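Local coordinates for sugar ABC transporter, periplasmic sugar-binding protein (Caulobacter crescentus, PDB 4IRX) that binds myo-inositol as the periplasmic binding protein of an ABC transporter, and so probably serves in the uptake of this sugar alcohol, at residues Ser55-Ala60 against Val68-Thr73; Asn185-Met190 against Ala216-Ala221. All blocks are in the same frame, centred on the assembly; numbering follows the deposited sequence.

Contact 1 (Ser55-Ala60 against Val68-Thr73)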
# COMPACT_ATOMS: atom_id res chain seq x y z
N SER A 55 -16.63 -13.66 -3.44
CA SER A 55 -18.07 -13.82 -3.23
C SER A 55 -18.80 -12.48 -3.02
O SER A 55 -19.92 -12.31 -3.50
CB SER A 55 -18.39 -14.80 -2.10
OG SER A 55 -18.08 -14.26 -0.83
N ASP A 56 -18.14 -11.54 -2.33
CA ASP A 56 -18.65 -10.17 -2.19
C ASP A 56 -18.87 -9.51 -3.55
O ASP A 56 -19.90 -8.85 -3.76
CB ASP A 56 -17.62 -9.29 -1.45
CG ASP A 56 -17.62 -9.51 0.05
OD1 ASP A 56 -18.52 -10.21 0.56
OD2 ASP A 56 -16.72 -8.96 0.72
N LEU A 57 -17.89 -9.65 -4.43
CA LEU A 57 -17.93 -9.06 -5.77
C LEU A 57 -19.02 -9.70 -6.62
O LEU A 57 -19.77 -9.00 -7.32
CB LEU A 57 -16.56 -9.18 -6.44
CG LEU A 57 -15.45 -8.31 -5.82
CD1 LEU A 57 -14.20 -8.37 -6.65
CD2 LEU A 57 -15.92 -6.89 -5.67
N GLN A 58 -19.14 -11.02 -6.54
CA GLN A 58 -20.20 -11.73 -7.25
C GLN A 58 -21.57 -11.26 -6.78
O GLN A 58 -22.47 -11.03 -7.60
CB GLN A 58 -20.04 -13.25 -7.06
CG GLN A 58 -18.86 -13.84 -7.85
CD GLN A 58 -18.49 -15.25 -7.38
OE1 GLN A 58 -19.01 -15.74 -6.37
NE2 GLN A 58 -17.58 -15.89 -8.10
N ALA A 59 -21.73 -11.09 -5.47
CA ALA A 59 -22.99 -10.64 -4.92
C ALA A 59 -23.34 -9.21 -5.36
O ALA A 59 -24.49 -8.91 -5.68
CB ALA A 59 -22.96 -10.74 -3.41
N ALA A 60 -22.34 -8.35 -5.39
CA ALA A 60 -22.56 -6.98 -5.83
C ALA A 60 -23.08 -6.97 -7.26
O ALA A 60 -23.99 -6.19 -7.59
CB ALA A 60 -21.26 -6.16 -5.67
N VAL A 68 -17.44 -1.30 -9.82
CA VAL A 68 -16.85 -1.74 -8.56
C VAL A 68 -15.42 -1.26 -8.52
O VAL A 68 -14.70 -1.33 -9.53
CB VAL A 68 -16.91 -3.28 -8.40
CG1 VAL A 68 -16.29 -3.67 -7.09
CG2 VAL A 68 -18.35 -3.75 -8.41
N ILE A 69 -15.02 -0.70 -7.38
CA ILE A 69 -13.63 -0.33 -7.14
C ILE A 69 -13.08 -1.36 -6.19
O ILE A 69 -13.68 -1.63 -5.17
CB ILE A 69 -13.53 1.06 -6.51
CG1 ILE A 69 -14.12 2.12 -7.46
CG2 ILE A 69 -12.11 1.39 -6.15
CD1 ILE A 69 -14.31 3.50 -6.80
N VAL A 70 -11.97 -1.98 -6.56
CA VAL A 70 -11.45 -3.09 -5.76
C VAL A 70 -9.96 -2.92 -5.42
O VAL A 70 -9.14 -2.58 -6.27
CB VAL A 70 -11.72 -4.45 -6.46
CG1 VAL A 70 -11.19 -4.45 -7.88
CG2 VAL A 70 -11.16 -5.62 -5.66
N ALA A 71 -9.64 -3.12 -4.15
CA ALA A 71 -8.25 -3.30 -3.73
C ALA A 71 -8.13 -4.80 -3.45
O ALA A 71 -8.52 -5.26 -2.37
CB ALA A 71 -7.94 -2.48 -2.48
N PRO A 72 -7.63 -5.57 -4.44
CA PRO A 72 -7.68 -7.03 -4.30
C PRO A 72 -6.76 -7.55 -3.20
O PRO A 72 -5.65 -7.04 -3.08
CB PRO A 72 -7.18 -7.54 -5.66
CG PRO A 72 -6.33 -6.39 -6.20
CD PRO A 72 -7.03 -5.14 -5.72
N THR A 73 -7.20 -8.56 -2.45
CA THR A 73 -6.34 -9.21 -1.46
C THR A 73 -5.09 -9.80 -2.09
O THR A 73 -4.01 -9.80 -1.49
CB THR A 73 -7.08 -10.35 -0.72
OG1 THR A 73 -7.47 -11.34 -1.69
CG2 THR A 73 -8.30 -9.82 0.00
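L57 meets V68 and V70 through methyl groups alone, so no ring or amide plane sits face or edge against another between the helical turn and the strand. The flat groups lie to one side: the ring of P72 in the loop touches L78 and I99, and the side-chain amide of Q53, from the first turn of helix 50-62, ties the helix to that loop, OE1 to T73 N and NE2 to A71 O. The arrangement is a beta-alpha-beta crossover of the type I periplasmic binding fold. Helix 50-62, coming from strand 40-45, passes over the intervening strand 10-15, where L57 touches S14 and A60 touches V12, before the chain enters strand 67-70. The CA atoms of L57 and V68 stand 7.9 Å apart, a gap bridged by side chains; the closeness shows in the methyl distances. The 135 Å² buried between the segments lies on the apolar residues L57, V68, V70 and A60. The L57 and V68 side chains cross obliquely, bringing L57 CD2 to 3.5 Å from V68 CG1. That valine methyl is placed by a first torsion of 180°, which sets CG1 opposite the backbone N. CD1, the branch extended away from L57 CA, reaches V70 CG2 at 4.2 Å; V70 is modelled in two conformers, so this looser contact is tentative. Beyond the strand, P72 O accepts a bond from NH1 of R97, a residue of the inositol pocket. One turn along the helix from L57, A60 CB points toward the strand and stops 4.7 Å from V68 CG2.

Contact 2 (Asn185-Met190 against Ala216-Ala221); sequences NILTSM and AGLDSA
L187 overlaps the end of L218 with both of its branches. The methyl L218 CD1 lies 4.0 Å from L187 CD2 and 4.1 Å from L187 CD1, a nearly even pair of distances showing that it is seated against the fork of the other leucine. The two side chains run past one another in opposite directions. L187 CD1 also meets A216 CB at 4.2 Å, so one branch serves two partners. With chi1 at -64°, CG lies beside the backbone N of L187, and from there both methyls reach L218 CD1. Backbone spacing agrees with side-chain-mediated packing: the CA atoms of L187 and A216 are 7.6 Å apart, and no hydrogen bond joins the segments. Both belong to the alpha/beta domain of this periplasmic binding protein that is built on a parallel sheet, where the C-terminal part of helix 176-189 packs on the loop that leaves helix 203-215. The second helix ends in a Schellman motif at G217, whose phi of 74° turns the chain so that A216 and L218, on either side of it in sequence, can both face L187. On the first helix, I186 packs inward on strands 132-138 and 164-171, and L187 also touches P195 in a loop. Two local bonds follow in 186-190: S189 OG donates to I186 O over 2.7 Å, meeting the carbonyl at a C=O...donor angle of 124° and tilted from its plane, while M190 N bonds to L187 O at 3.1 Å. Farther along the loop, A221 N makes a weak Asx-turn bond to D219 OD1 at 3.3 Å.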
# COMPACT_ATOMS: atom_id res chain seq x y z
N ASN A 185 13.60 -11.38 15.64
CA ASN A 185 14.29 -12.61 15.33
C ASN A 185 15.43 -12.36 14.33
O ASN A 185 16.51 -12.96 14.44
CB ASN A 185 13.30 -13.63 14.82
CG ASN A 185 12.50 -14.26 15.93
OD1 ASN A 185 12.88 -14.18 17.10
ND2 ASN A 185 11.38 -14.89 15.58
N ILE A 186 15.21 -11.45 13.38
CA ILE A 186 16.25 -11.08 12.44
C ILE A 186 17.40 -10.42 13.18
O ILE A 186 18.58 -10.76 12.95
CB ILE A 186 15.71 -10.15 11.35
CG1 ILE A 186 14.74 -10.93 10.46
CG2 ILE A 186 16.87 -9.55 10.56
CD1 ILE A 186 14.00 -10.03 9.46
N LEU A 187 17.08 -9.51 14.10
CA LEU A 187 18.14 -8.85 14.88
C LEU A 187 18.93 -9.85 15.70
O LEU A 187 20.15 -9.76 15.77
CB LEU A 187 17.57 -7.72 15.75
CG LEU A 187 16.96 -6.55 14.97
CD1 LEU A 187 16.27 -5.63 15.96
CD2 LEU A 187 18.06 -5.79 14.21
N THR A 188 18.25 -10.81 16.31
CA THR A 188 18.92 -11.83 17.09
C THR A 188 19.86 -12.65 16.22
O THR A 188 20.98 -12.98 16.64
CB THR A 188 17.87 -12.73 17.75
OG1 THR A 188 17.17 -11.94 18.70
CG2 THR A 188 18.53 -13.95 18.45
N SER A 189 19.43 -12.98 15.01
CA SER A 189 20.26 -13.76 14.08
C SER A 189 21.52 -13.04 13.63
O SER A 189 22.46 -13.69 13.18
CB SER A 189 19.43 -14.21 12.87
OG SER A 189 19.29 -13.17 11.90
N MSE A 190 21.55 -11.72 13.75
CA MSE A 190 22.79 -11.01 13.39
C MSE A 190 23.20 -10.03 14.48
O MSE A 190 23.68 -8.92 14.22
CB MSE A 190 22.65 -10.28 12.07
CG MSE A 190 21.57 -9.28 12.12
SE MSE A 190 21.19 -8.56 10.38
CE MSE A 190 20.54 -10.19 9.46
N ALA A 216 15.80 -4.36 21.52
CA ALA A 216 17.11 -5.02 21.42
C ALA A 216 18.23 -4.19 22.02
O ALA A 216 19.39 -4.62 22.01
CB ALA A 216 17.43 -5.39 19.96
N GLY A 217 17.90 -3.03 22.55
CA GLY A 217 18.91 -2.17 23.15
C GLY A 217 19.76 -1.50 22.09
O GLY A 217 20.86 -1.04 22.38
N LEU A 218 19.23 -1.42 20.87
CA LEU A 218 20.00 -0.81 19.78
C LEU A 218 19.64 0.65 19.61
O LEU A 218 18.59 1.12 20.07
CB LEU A 218 19.83 -1.57 18.45
CG LEU A 218 20.31 -3.01 18.43
CD1 LEU A 218 19.76 -3.78 17.23
CD2 LEU A 218 21.84 -3.06 18.43
N ASP A 219 20.51 1.35 18.89
CA ASP A 219 20.37 2.78 18.69
C ASP A 219 19.76 3.13 17.34
O ASP A 219 20.29 2.78 16.29
CB ASP A 219 21.73 3.44 18.91
CG ASP A 219 21.67 4.94 18.84
OD1 ASP A 219 20.55 5.51 18.85
OD2 ASP A 219 22.75 5.56 18.80
N SER A 220 18.64 3.85 17.36
CA SER A 220 17.91 4.13 16.13
C SER A 220 18.71 5.01 15.16
O SER A 220 18.37 5.10 13.97
CB SER A 220 16.54 4.74 16.42
OG SER A 220 16.67 6.04 16.98
N ALA A 221 19.77 5.62 15.65
CA ALA A 221 20.70 6.36 14.81
C ALA A 221 21.64 5.44 14.00
O ALA A 221 22.07 5.78 12.90
CB ALA A 221 21.51 7.33 15.65

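Overall arrangement
Contacts 1 and 2 lie on opposite sides of the chain's centre, one in each of the two domains, contact 1 against a sheet strand and contact 2 between a helix and a loop. Their centres are 41 Å apart and their nearest atoms about 21 Å; myo-inositol occupies the cleft between the domains. Contact 1 is the nearer to the ligand, with the V70 side chain about 12 Å from it. Segment 216-221, by contrast, follows a helix that starts just after pocket residues L201 and N202, and the helix carrying 185-190 begins shortly after pocket residue S174. Contact 2 therefore lies at the far side of those helices from the pocket.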